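Local coordinates for protein FAD-dependent pyridine nucleotide-disulphide oxidoreductase (PDB 3IWA) that probably uses FAD to carry electrons from NADH or NADPH to an acceptor, as in other pyridine nucleotide-disulphide oxidoreductases, at residues A[172-180]-A[340-348]; A[429-437]-A[450-461]. One frame throughout, in Å; residues are numbered along the deposited sequence.

Contact 1. Residues A[172-180]-A[340-348]; sequences LEMAVSLAD and WAVKLFEGS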
ATOM      1  N   LEU A 172       4.262 -11.182 -21.954  1.00 42.38           N
ATOM      2  CA  LEU A 172       5.546 -10.729 -21.464  1.00 43.39           C
ATOM      3  C   LEU A 172       6.095 -11.697 -20.449  1.00 44.43           C
ATOM      4  O   LEU A 172       7.271 -11.982 -20.476  1.00 43.98           O
ATOM      5  CB  LEU A 172       5.458  -9.329 -20.860  1.00 43.86           C
ATOM      6  CG  LEU A 172       5.128  -8.162 -21.786  1.00 43.63           C
ATOM      7  CD1 LEU A 172       5.664  -6.908 -21.116  1.00 44.51           C
ATOM      8  CD2 LEU A 172       5.742  -8.347 -23.136  1.00 42.53           C
ATOM      9  N   GLU A 173       5.251 -12.210 -19.557  1.00 46.59           N
ATOM     10  CA  GLU A 173       5.724 -13.217 -18.581  1.00 48.41           C
ATOM     11  C   GLU A 173       6.277 -14.462 -19.296  1.00 47.61           C
ATOM     12  O   GLU A 173       7.268 -15.026 -18.859  1.00 46.14           O
ATOM     13  CB  GLU A 173       4.621 -13.641 -17.594  1.00 49.47           C
ATOM     14  CG  GLU A 173       3.969 -12.496 -16.770  1.00 54.65           C
ATOM     15  CD  GLU A 173       4.571 -12.354 -15.379  1.00 61.39           C
ATOM     16  OE1 GLU A 173       5.782 -12.019 -15.286  1.00 65.87           O
ATOM     17  OE2 GLU A 173       3.832 -12.572 -14.382  1.00 65.00           O
ATOM     18  N   MET A 174       5.609 -14.889 -20.374  1.00 47.73           N
ATOM     19  CA  MET A 174       6.069 -16.039 -21.151  1.00 47.96           C
ATOM     20  C   MET A 174       7.388 -15.683 -21.855  1.00 47.51           C
ATOM     21  O   MET A 174       8.304 -16.493 -21.871  1.00 45.82           O
ATOM     22  CB  MET A 174       5.026 -16.499 -22.183  1.00 48.09           C
ATOM     23  CG  MET A 174       3.834 -17.284 -21.620  1.00 49.74           C
ATOM     24  SD  MET A 174       4.167 -18.987 -21.137  1.00 51.00           S
ATOM     25  CE  MET A 174       5.716 -19.318 -21.957  1.00 43.50           C
ATOM     26  N   ALA A 175       7.481 -14.481 -22.418  1.00 47.51           N
ATOM     27  CA  ALA A 175       8.729 -14.065 -23.098  1.00 48.47           C
ATOM     28  C   ALA A 175       9.927 -14.289 -22.190  1.00 49.03           C
ATOM     29  O   ALA A 175      10.922 -14.904 -22.573  1.00 48.06           O
ATOM     30  CB  ALA A 175       8.670 -12.599 -23.513  1.00 47.91           C
ATOM     31  N   VAL A 176       9.788 -13.754 -20.977  1.00 50.21           N
ATOM     32  CA  VAL A 176      10.825 -13.766 -19.958  1.00 50.90           C
ATOM     33  C   VAL A 176      11.140 -15.201 -19.523  1.00 51.05           C
ATOM     34  O   VAL A 176      12.281 -15.588 -19.509  1.00 51.07           O
ATOM     35  CB  VAL A 176      10.391 -12.913 -18.742  1.00 51.28           C
ATOM     36  CG1 VAL A 176      11.331 -13.122 -17.552  1.00 51.78           C
ATOM     37  CG2 VAL A 176      10.318 -11.433 -19.128  1.00 51.99           C
ATOM     38  N   SER A 177      10.124 -15.994 -19.219  1.00 51.27           N
ATOM     39  CA  SER A 177      10.332 -17.376 -18.809  1.00 52.04           C
ATOM     40  C   SER A 177      11.057 -18.212 -19.842  1.00 51.75           C
ATOM     41  O   SER A 177      11.977 -18.953 -19.501  1.00 51.28           O
ATOM     42  CB  SER A 177       9.008 -18.062 -18.537  1.00 52.52           C
ATOM     43  OG  SER A 177       8.458 -17.606 -17.321  1.00 54.98           O
ATOM     44  N   LEU A 178      10.606 -18.130 -21.088  1.00 51.65           N
ATOM     45  CA  LEU A 178      11.196 -18.924 -22.154  1.00 51.86           C
ATOM     46  C   LEU A 178      12.652 -18.524 -22.351  1.00 53.08           C
ATOM     47  O   LEU A 178      13.510 -19.391 -22.422  1.00 52.86           O
ATOM     48  CB  LEU A 178      10.408 -18.818 -23.471  1.00 51.37           C
ATOM     49  CG  LEU A 178       8.941 -19.288 -23.453  1.00 50.34           C
ATOM     50  CD1 LEU A 178       8.262 -19.128 -24.805  1.00 46.74           C
ATOM     51  CD2 LEU A 178       8.842 -20.729 -22.992  1.00 50.17           C
ATOM     52  N   ALA A 179      12.942 -17.229 -22.421  1.00 54.62           N
ATOM     53  CA  ALA A 179      14.330 -16.798 -22.622  1.00 56.31           C
ATOM     54  C   ALA A 179      15.199 -17.089 -21.399  1.00 58.08           C
ATOM     55  O   ALA A 179      16.366 -17.436 -21.535  1.00 59.05           O
ATOM     56  CB  ALA A 179      14.402 -15.325 -22.999  1.00 55.78           C
ATOM     57  N   ASP A 180      14.629 -16.995 -20.203  1.00 60.08           N
ATOM     58  CA  ASP A 180      15.431 -17.073 -18.971  1.00 61.35           C
ATOM     59  C   ASP A 180      15.586 -18.474 -18.377  1.00 62.12           C
ATOM     60  O   ASP A 180      16.652 -18.815 -17.891  1.00 62.49           O
ATOM     61  CB  ASP A 180      14.856 -16.126 -17.908  1.00 61.61           C
ATOM     62  CG  ASP A 180      15.923 -15.319 -17.213  1.00 62.12           C
ATOM     63  OD1 ASP A 180      16.880 -14.882 -17.893  1.00 63.56           O
ATOM     64  OD2 ASP A 180      15.801 -15.118 -15.990  1.00 63.23           O
ATOM     65  N   TRP A 340      -2.116  -4.918 -10.852  1.00 37.87           N
ATOM     66  CA  TRP A 340      -1.300  -5.914 -11.549  1.00 38.28           C
ATOM     67  C   TRP A 340       0.174  -5.657 -11.255  1.00 39.52           C
ATOM     68  O   TRP A 340       0.551  -4.574 -10.843  1.00 39.09           O
ATOM     69  CB  TRP A 340      -1.548  -5.876 -13.073  1.00 37.68           C
ATOM     70  CG  TRP A 340      -1.226  -4.534 -13.686  1.00 35.93           C
ATOM     71  CD1 TRP A 340      -2.052  -3.466 -13.774  1.00 35.91           C
ATOM     72  CD2 TRP A 340       0.034  -4.108 -14.228  1.00 33.23           C
ATOM     73  NE1 TRP A 340      -1.388  -2.396 -14.360  1.00 34.23           N
ATOM     74  CE2 TRP A 340      -0.095  -2.768 -14.601  1.00 32.43           C
ATOM     75  CE3 TRP A 340       1.282  -4.718 -14.370  1.00 33.19           C
ATOM     76  CZ2 TRP A 340       0.964  -2.044 -15.186  1.00 31.80           C
ATOM     77  CZ3 TRP A 340       2.314  -3.998 -14.935  1.00 33.50           C
ATOM     78  CH2 TRP A 340       2.141  -2.686 -15.357  1.00 28.62           C
ATOM     79  N   ALA A 341       0.987  -6.678 -11.463  1.00 41.60           N
ATOM     80  CA  ALA A 341       2.420  -6.572 -11.404  1.00 43.10           C
ATOM     81  C   ALA A 341       3.017  -7.584 -12.359  1.00 44.98           C
ATOM     82  O   ALA A 341       2.486  -8.686 -12.508  1.00 44.94           O
ATOM     83  CB  ALA A 341       2.908  -6.812  -9.995  1.00 43.53           C
ATOM     84  N   VAL A 342       4.101  -7.187 -13.028  1.00 47.09           N
ATOM     85  CA  VAL A 342       4.914  -8.069 -13.866  1.00 48.23           C
ATOM     86  C   VAL A 342       6.395  -7.907 -13.492  1.00 49.68           C
ATOM     87  O   VAL A 342       6.913  -6.787 -13.400  1.00 49.78           O
ATOM     88  CB  VAL A 342       4.792  -7.733 -15.354  1.00 47.95           C
ATOM     89  CG1 VAL A 342       5.155  -8.919 -16.169  1.00 49.20           C
ATOM     90  CG2 VAL A 342       3.409  -7.342 -15.706  1.00 49.93           C
ATOM     91  N   LYS A 343       7.070  -9.023 -13.275  1.00 51.26           N
ATOM     92  CA  LYS A 343       8.501  -9.030 -13.076  1.00 53.04           C
ATOM     93  C   LYS A 343       9.165  -9.379 -14.416  1.00 52.93           C
ATOM     94  O   LYS A 343       8.800 -10.370 -15.065  1.00 51.94           O
ATOM     95  CB  LYS A 343       8.864 -10.023 -11.975  1.00 54.06           C
ATOM     96  CG  LYS A 343      10.368 -10.321 -11.824  1.00 57.89           C
ATOM     97  CD  LYS A 343      11.067  -9.479 -10.751  1.00 61.42           C
ATOM     98  CE  LYS A 343      12.608  -9.565 -10.885  1.00 63.36           C
ATOM     99  NZ  LYS A 343      13.119  -9.059 -12.210  1.00 64.09           N
ATOM    100  N   LEU A 344      10.097  -8.518 -14.834  1.00 53.04           N
ATOM    101  CA  LEU A 344      10.835  -8.677 -16.094  1.00 53.82           C
ATOM    102  C   LEU A 344      12.278  -9.091 -15.754  1.00 54.44           C
ATOM    103  O   LEU A 344      12.531  -9.619 -14.681  1.00 54.82           O
ATOM    104  CB  LEU A 344      10.751  -7.406 -16.977  1.00 53.52           C
ATOM    105  CG  LEU A 344       9.350  -6.890 -17.324  1.00 52.61           C
ATOM    106  CD1 LEU A 344       9.417  -5.575 -18.041  1.00 51.51           C
ATOM    107  CD2 LEU A 344       8.615  -7.896 -18.153  1.00 50.73           C
ATOM    108  N   PHE A 345      13.227  -8.897 -16.650  1.00 55.56           N
ATOM    109  CA  PHE A 345      14.571  -9.422 -16.397  1.00 56.22           C
ATOM    110  C   PHE A 345      15.201  -8.715 -15.215  1.00 57.30           C
ATOM    111  O   PHE A 345      15.584  -9.353 -14.251  1.00 58.06           O
ATOM    112  CB  PHE A 345      15.431  -9.332 -17.643  1.00 55.93           C
ATOM    113  CG  PHE A 345      15.019 -10.306 -18.695  1.00 53.79           C
ATOM    114  CD1 PHE A 345      15.497 -11.600 -18.675  1.00 53.80           C
ATOM    115  CD2 PHE A 345      14.110  -9.942 -19.669  1.00 51.29           C
ATOM    116  CE1 PHE A 345      15.100 -12.529 -19.642  1.00 54.24           C
ATOM    117  CE2 PHE A 345      13.699 -10.842 -20.643  1.00 51.77           C
ATOM    118  CZ  PHE A 345      14.199 -12.147 -20.637  1.00 53.78           C
ATOM    119  N   GLU A 346      15.264  -7.395 -15.279  1.00 58.39           N
ATOM    120  CA  GLU A 346      15.851  -6.587 -14.201  1.00 58.96           C
ATOM    121  C   GLU A 346      14.816  -5.670 -13.526  1.00 57.53           C
ATOM    122  O   GLU A 346      14.822  -5.520 -12.312  1.00 58.79           O
ATOM    123  CB  GLU A 346      17.031  -5.769 -14.740  1.00 59.93           C
ATOM    124  CG  GLU A 346      18.167  -6.628 -15.332  1.00 62.81           C
ATOM    125  CD  GLU A 346      18.795  -5.979 -16.558  1.00 67.90           C
ATOM    126  OE1 GLU A 346      19.093  -4.759 -16.486  1.00 71.72           O
ATOM    127  OE2 GLU A 346      18.987  -6.675 -17.586  1.00 69.55           O
ATOM    128  N   GLY A 347      13.915  -5.077 -14.287  1.00 55.45           N
ATOM    129  CA  GLY A 347      12.895  -4.229 -13.678  1.00 53.56           C
ATOM    130  C   GLY A 347      11.617  -4.973 -13.369  1.00 51.73           C
ATOM    131  O   GLY A 347      11.442  -6.115 -13.768  1.00 51.18           O
ATOM    132  N   SER A 348      10.739  -4.290 -12.642  1.00 49.47           N
ATOM    133  CA  SER A 348       9.388  -4.714 -12.373  1.00 47.97           C
ATOM    134  C   SER A 348       8.486  -3.584 -12.747  1.00 45.94           C
ATOM    135  O   SER A 348       8.857  -2.447 -12.596  1.00 46.41           O
ATOM    136  CB  SER A 348       9.207  -4.993 -10.902  1.00 48.08           C
ATOM    137  OG  SER A 348       9.848  -6.207 -10.571  1.00 50.49           O
TER
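Val-176 and Phe-345 carry the apolar part of this contact. The methyl CG1 of Val-176 hangs over the centre of the phenyl ring, 4.3 Å above its plane, while CG2 of Val-176 reaches CE2 of Phe-345 at 3.8 Å. Around the rim of the same ring, CB of Ala-179 approaches CZ of Phe-345 at 4.0 Å, close to the ring plane. The ring gets there because CG of Phe-345 stands anti to its carbonyl carbon (chi1 -71°), which swings it back towards the helix. Beside it, CD2 of Leu-344 sits 4.0 Å from CG2 of Val-176, the two side chains crossing nearly at a right angle; Leu-344 continues onto Leu-208 and Leu-212 of helix 202-214.

Carboxylates supply the second kind of contact. OD1 of Asp-180 meets the ring edge at CE1 of Phe-345, 3.4 Å away, with the carboxylate turned 88° from the ring plane; that edge, where the C-H bonds point outward, is the side an anion would prefer. Glu-173 bends at chi2 and lays its carboxylate on Val-342, with OE1 of Glu-173 3.3 Å from CG1 of Val-342. The same OE1 is 3.4 Å from O of Lys-343, but two acceptors cannot bond.

The turn after strand 340-343 is braced from within and by helix 202-214. Lys-343 gives NZ to O of Leu-344 at 2.6 Å, and Asp-211 takes the backbone N-H groups of Phe-345, Glu-346 and Gly-347.

Helix 169-182 begins within a Rossmann-type glycine pattern, consistent with a nucleotide-binding domain, whereas strand 340-343 edges the dimerisation-domain sheet. Between the two segments, van der Waals fit and probably a weak ring-edge attraction do the work; the polar hold on the turn comes from helix 202-214.

Contact 2. Residues A[429-437]-A[450-461]; sequences VEDISNAEV and VNVAGNVADNVL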
ATOM      1  N   VAL A 429      -6.600  14.291  -5.930  1.00 38.31           N
ATOM      2  CA  VAL A 429      -5.174  14.586  -5.879  1.00 37.88           C
ATOM      3  C   VAL A 429      -4.722  14.943  -4.457  1.00 38.14           C
ATOM      4  O   VAL A 429      -3.623  14.575  -4.016  1.00 38.00           O
ATOM      5  CB  VAL A 429      -4.857  15.737  -6.835  1.00 38.76           C
ATOM      6  CG1 VAL A 429      -3.502  16.365  -6.534  1.00 37.48           C
ATOM      7  CG2 VAL A 429      -4.943  15.223  -8.290  1.00 39.87           C
ATOM      8  N   GLU A 430      -5.581  15.637  -3.738  1.00 37.52           N
ATOM      9  CA  GLU A 430      -5.304  15.960  -2.370  1.00 39.30           C
ATOM     10  C   GLU A 430      -5.159  14.671  -1.514  1.00 38.76           C
ATOM     11  O   GLU A 430      -4.341  14.630  -0.608  1.00 39.10           O
ATOM     12  CB  GLU A 430      -6.359  16.952  -1.798  1.00 39.68           C
ATOM     13  CG  GLU A 430      -6.172  17.218  -0.291  1.00 46.04           C
ATOM     14  CD  GLU A 430      -6.463  18.673   0.120  1.00 52.34           C
ATOM     15  OE1 GLU A 430      -5.474  19.435   0.224  1.00 55.51           O
ATOM     16  OE2 GLU A 430      -7.663  19.035   0.326  1.00 55.69           O
ATOM     17  N   ASP A 431      -5.932  13.625  -1.813  1.00 38.40           N
ATOM     18  CA  ASP A 431      -5.842  12.409  -1.042  1.00 37.66           C
ATOM     19  C   ASP A 431      -4.534  11.751  -1.280  1.00 36.54           C
ATOM     20  O   ASP A 431      -4.033  11.103  -0.369  1.00 37.31           O
ATOM     21  CB  ASP A 431      -6.958  11.451  -1.340  1.00 38.54           C
ATOM     22  CG  ASP A 431      -8.272  11.956  -0.850  1.00 39.66           C
ATOM     23  OD1 ASP A 431      -8.345  12.389   0.311  1.00 45.06           O
ATOM     24  OD2 ASP A 431      -9.221  11.965  -1.631  1.00 41.08           O
ATOM     25  N   ILE A 432      -3.951  11.956  -2.463  1.00 34.65           N
ATOM     26  CA  ILE A 432      -2.645  11.393  -2.791  1.00 33.15           C
ATOM     27  C   ILE A 432      -1.515  12.258  -2.192  1.00 33.24           C
ATOM     28  O   ILE A 432      -0.583  11.734  -1.612  1.00 32.34           O
ATOM     29  CB  ILE A 432      -2.433  11.237  -4.295  1.00 32.97           C
ATOM     30  CG1 ILE A 432      -3.544  10.417  -4.938  1.00 33.16           C
ATOM     31  CG2 ILE A 432      -1.070  10.618  -4.580  1.00 29.40           C
ATOM     32  CD1 ILE A 432      -3.907   9.130  -4.265  1.00 32.57           C
ATOM     33  N   SER A 433      -1.645  13.579  -2.264  1.00 33.65           N
ATOM     34  CA  SER A 433      -0.747  14.505  -1.522  1.00 33.96           C
ATOM     35  C   SER A 433      -0.679  14.151  -0.019  1.00 33.31           C
ATOM     36  O   SER A 433       0.351  14.240   0.598  1.00 32.09           O
ATOM     37  CB  SER A 433      -1.185  15.999  -1.668  1.00 34.11           C
ATOM     38  OG  SER A 433      -1.098  16.477  -3.004  1.00 34.21           O
ATOM     39  N   ASN A 434      -1.808  13.808   0.552  1.00 33.77           N
ATOM     40  CA  ASN A 434      -1.902  13.506   1.980  1.00 35.09           C
ATOM     41  C   ASN A 434      -1.860  12.018   2.355  1.00 35.18           C
ATOM     42  O   ASN A 434      -1.966  11.714   3.534  1.00 36.88           O
ATOM     43  CB  ASN A 434      -3.180  14.130   2.550  1.00 34.95           C
ATOM     44  CG  ASN A 434      -3.097  15.628   2.630  1.00 35.78           C
ATOM     45  OD1 ASN A 434      -2.025  16.184   2.639  1.00 34.74           O
ATOM     46  ND2 ASN A 434      -4.244  16.290   2.696  1.00 38.05           N
ATOM     47  N   ALA A 435      -1.696  11.112   1.384  1.00 35.34           N
ATOM     48  CA  ALA A 435      -1.763   9.664   1.633  1.00 34.94           C
ATOM     49  C   ALA A 435      -0.828   9.322   2.755  1.00 35.05           C
ATOM     50  O   ALA A 435       0.331   9.692   2.714  1.00 35.78           O
ATOM     51  CB  ALA A 435      -1.378   8.855   0.391  1.00 34.56           C
ATOM     52  N   GLU A 436      -1.307   8.570   3.734  1.00 35.76           N
ATOM     53  CA  GLU A 436      -0.547   8.388   4.967  1.00 36.60           C
ATOM     54  C   GLU A 436       0.310   7.137   4.855  1.00 37.40           C
ATOM     55  O   GLU A 436       0.120   6.141   5.556  1.00 37.11           O
ATOM     56  CB  GLU A 436      -1.431   8.415   6.225  1.00 35.48           C
ATOM     57  CG  GLU A 436      -0.568   8.640   7.429  1.00 34.86           C
ATOM     58  CD  GLU A 436      -1.303   8.718   8.753  1.00 34.54           C
ATOM     59  OE1 GLU A 436      -2.546   8.832   8.771  1.00 30.92           O
ATOM     60  OE2 GLU A 436      -0.602   8.698   9.793  1.00 34.11           O
ATOM     61  N   VAL A 437       1.258   7.225   3.936  1.00 38.78           N
ATOM     62  CA  VAL A 437       2.150   6.137   3.661  1.00 39.81           C
ATOM     63  C   VAL A 437       3.244   6.151   4.682  1.00 42.21           C
ATOM     64  O   VAL A 437       3.645   7.190   5.189  1.00 43.34           O
ATOM     65  CB  VAL A 437       2.740   6.162   2.236  1.00 39.12           C
ATOM     66  CG1 VAL A 437       1.605   6.120   1.191  1.00 38.27           C
ATOM     67  CG2 VAL A 437       3.645   7.369   2.022  1.00 37.70           C
ATOM     68  N   VAL A 450       4.972   8.888  -3.564  1.00 38.25           N
ATOM     69  CA  VAL A 450       3.535   8.904  -3.787  1.00 37.01           C
ATOM     70  C   VAL A 450       2.938  10.282  -3.491  1.00 36.79           C
ATOM     71  O   VAL A 450       2.096  10.767  -4.246  1.00 36.06           O
ATOM     72  CB  VAL A 450       2.806   7.854  -2.921  1.00 36.81           C
ATOM     73  CG1 VAL A 450       1.324   8.168  -2.843  1.00 35.45           C
ATOM     74  CG2 VAL A 450       3.014   6.469  -3.500  1.00 37.66           C
ATOM     75  N   ASN A 451       3.337  10.872  -2.366  1.00 36.02           N
ATOM     76  CA  ASN A 451       2.916  12.223  -2.011  1.00 36.68           C
ATOM     77  C   ASN A 451       3.446  13.218  -3.055  1.00 36.28           C
ATOM     78  O   ASN A 451       2.757  14.126  -3.466  1.00 34.93           O
ATOM     79  CB  ASN A 451       3.446  12.638  -0.615  1.00 37.15           C
ATOM     80  CG  ASN A 451       2.887  11.796   0.545  1.00 37.81           C
ATOM     81  OD1 ASN A 451       3.624  11.467   1.460  1.00 41.12           O
ATOM     82  ND2 ASN A 451       1.593  11.477   0.518  1.00 38.06           N
ATOM     83  N   VAL A 452       4.689  13.039  -3.473  1.00 37.05           N
ATOM     84  CA  VAL A 452       5.282  13.937  -4.465  1.00 37.97           C
ATOM     85  C   VAL A 452       4.452  13.869  -5.754  1.00 38.56           C
ATOM     86  O   VAL A 452       4.166  14.887  -6.332  1.00 40.27           O
ATOM     87  CB  VAL A 452       6.777  13.619  -4.683  1.00 38.17           C
ATOM     88  CG1 VAL A 452       7.390  14.434  -5.896  1.00 36.95           C
ATOM     89  CG2 VAL A 452       7.563  13.865  -3.361  1.00 36.88           C
ATOM     90  N   ALA A 453       3.983  12.691  -6.150  1.00 38.48           N
ATOM     91  CA  ALA A 453       3.168  12.588  -7.362  1.00 38.04           C
ATOM     92  C   ALA A 453       1.890  13.393  -7.213  1.00 37.95           C
ATOM     93  O   ALA A 453       1.459  14.039  -8.158  1.00 38.45           O
ATOM     94  CB  ALA A 453       2.849  11.126  -7.703  1.00 37.56           C
ATOM     95  N   GLY A 454       1.263  13.330  -6.040  1.00 37.86           N
ATOM     96  CA  GLY A 454       0.060  14.128  -5.771  1.00 37.65           C
ATOM     97  C   GLY A 454       0.315  15.644  -5.798  1.00 37.81           C
ATOM     98  O   GLY A 454      -0.515  16.406  -6.258  1.00 36.85           O
ATOM     99  N   ASN A 455       1.480  16.069  -5.332  1.00 37.88           N
ATOM    100  CA  ASN A 455       1.845  17.495  -5.352  1.00 38.52           C
ATOM    101  C   ASN A 455       2.114  18.002  -6.786  1.00 39.08           C
ATOM    102  O   ASN A 455       1.601  19.058  -7.172  1.00 38.44           O
ATOM    103  CB  ASN A 455       3.059  17.753  -4.450  1.00 37.90           C
ATOM    104  CG  ASN A 455       2.773  17.443  -2.949  1.00 36.66           C
ATOM    105  OD1 ASN A 455       1.630  17.241  -2.508  1.00 34.69           O
ATOM    106  ND2 ASN A 455       3.823  17.416  -2.191  1.00 34.02           N
ATOM    107  N   VAL A 456       2.882  17.234  -7.564  1.00 39.53           N
ATOM    108  CA  VAL A 456       3.098  17.547  -8.972  1.00 40.64           C
ATOM    109  C   VAL A 456       1.798  17.589  -9.775  1.00 42.09           C
ATOM    110  O   VAL A 456       1.593  18.496 -10.570  1.00 43.33           O
ATOM    111  CB  VAL A 456       4.083  16.597  -9.649  1.00 41.14           C
ATOM    112  CG1 VAL A 456       4.166  16.924 -11.136  1.00 40.96           C
ATOM    113  CG2 VAL A 456       5.446  16.670  -8.988  1.00 38.75           C
ATOM    114  N   ALA A 457       0.875  16.671  -9.513  1.00 43.19           N
ATOM    115  CA  ALA A 457      -0.429  16.683 -10.182  1.00 43.74           C
ATOM    116  C   ALA A 457      -1.330  17.886  -9.811  1.00 44.94           C
ATOM    117  O   ALA A 457      -2.094  18.413 -10.632  1.00 45.05           O
ATOM    118  CB  ALA A 457      -1.152  15.380  -9.873  1.00 43.24           C
ATOM    119  N   ASP A 458      -1.316  18.262  -8.540  1.00 46.19           N
ATOM    120  CA  ASP A 458      -2.021  19.460  -8.094  1.00 47.00           C
ATOM    121  C   ASP A 458      -1.382  20.695  -8.759  1.00 47.22           C
ATOM    122  O   ASP A 458      -2.089  21.592  -9.197  1.00 46.59           O
ATOM    123  CB  ASP A 458      -1.975  19.551  -6.567  1.00 47.62           C
ATOM    124  CG  ASP A 458      -2.452  20.890  -6.028  1.00 47.63           C
ATOM    125  OD1 ASP A 458      -3.387  21.506  -6.560  1.00 48.92           O
ATOM    126  OD2 ASP A 458      -1.892  21.305  -5.021  1.00 50.40           O
ATOM    127  N   ASN A 459      -0.055  20.701  -8.854  1.00 47.95           N
ATOM    128  CA  ASN A 459       0.660  21.729  -9.609  1.00 49.12           C
ATOM    129  C   ASN A 459       0.352  21.730 -11.135  1.00 50.93           C
ATOM    130  O   ASN A 459       0.061  22.792 -11.729  1.00 50.69           O
ATOM    131  CB  ASN A 459       2.179  21.608  -9.372  1.00 48.69           C
ATOM    132  CG  ASN A 459       2.587  22.017  -7.964  1.00 46.60           C
ATOM    133  OD1 ASN A 459       1.793  22.572  -7.208  1.00 41.22           O
ATOM    134  ND2 ASN A 459       3.812  21.704  -7.601  1.00 44.99           N
ATOM    135  N   VAL A 460       0.419  20.553 -11.777  1.00 52.51           N
ATOM    136  CA  VAL A 460       0.062  20.475 -13.206  1.00 52.91           C
ATOM    137  C   VAL A 460      -1.371  20.975 -13.396  1.00 53.67           C
ATOM    138  O   VAL A 460      -1.603  21.800 -14.254  1.00 54.56           O
ATOM    139  CB  VAL A 460       0.257  19.079 -13.824  1.00 53.01           C
ATOM    140  CG1 VAL A 460      -0.420  19.009 -15.218  1.00 53.22           C
ATOM    141  CG2 VAL A 460       1.718  18.742 -13.918  1.00 50.68           C
ATOM    142  N   LEU A 461      -2.318  20.554 -12.570  1.00 54.42           N
ATOM    143  CA  LEU A 461      -3.708  21.054 -12.708  1.00 55.38           C
ATOM    144  C   LEU A 461      -3.949  22.564 -12.412  1.00 56.69           C
ATOM    145  O   LEU A 461      -5.004  23.110 -12.754  1.00 56.87           O
ATOM    146  CB  LEU A 461      -4.680  20.216 -11.852  1.00 55.24           C
ATOM    147  CG  LEU A 461      -4.870  18.711 -12.158  1.00 55.40           C
ATOM    148  CD1 LEU A 461      -5.848  18.060 -11.177  1.00 52.12           C
ATOM    149  CD2 LEU A 461      -5.337  18.489 -13.580  1.00 55.73           C
TER
HETATM  150  O   HOH W   1       1.627  16.672   0.746  1.00 38.90           O
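Ser-433 and Gly-454 bring their backbones together, CA to CA, at only 4.3 Å. This is a glycine-mediated helix-helix packing in the dimerisation domain: the axes of the short helix 429-433 and of helix segment 450-461 close to 7.4 Å, running roughly antiparallel. Gly-454 has no side chain to hold them apart, so the last turn of the short helix lies directly on the longer one.

On one side of that crossing Val-429 is a knob in a hole formed by Gly-454, Ala-457, Asp-458 and Leu-461, with CG2 of Val-429 4.1 Å from CB of Ala-457. On the other, Ile-432 crosses Val-450 at about a right angle, CG2 of Ile-432 lying 3.8 Å from CG1 of Val-450. Val-429, Val-450, Ala-457 and Leu-461 also pack on strand 386-393.

The amide of Asn-451 ties down the end of helix 429-433. Its ND2 spends both hydrogens there: one bond goes to O of Ile-432 at 3.1 Å (N-H...O 158°), and a nearly straight one to O of Ala-435, also 3.1 Å from ND2 of Asn-451 (175°). Both carbonyl oxygens lie close to the amide plane, which fixes the rotation of the group, while the polar end of Asn-451 is held further by Arg-317 of the second subunit. Asp-458 makes salt bridges with Arg-397 of its own chain and with Arg-320 of the second subunit.

Ser-433 makes a further polar link. With OG beside the backbone N (chi1 -64°), it leans over the peptide carbon of Gly-454 and donates to OD1 of Asn-455 at 2.9 Å, the hydroxyl approaching in the plane of that side-chain carbonyl.

How the contacts relate
Followed from the N terminus, the chain first builds most of one parallel sheet, then reaches helix 169-182 beside the second. It passes through the rest of the probable nucleotide-binding domain, returns to the first sheet with strand 289-291 and runs through helix 314-326 before strand 340-343 closes contact 1 across 159 residues. Contact 2 comes later and in series: its loop spans just 12 residues, several not modelled. The centres lie about 30 Å apart, the nearest atoms about 13 Å. The antiparallel sheet relates them: contact 1 uses edge strand 340-343, while helix 449-461 packs on strand 366-372 at the other edge. Contact 1 thus ties two domains, contact 2 binds the C-terminal helices together, and both touch the second subunit.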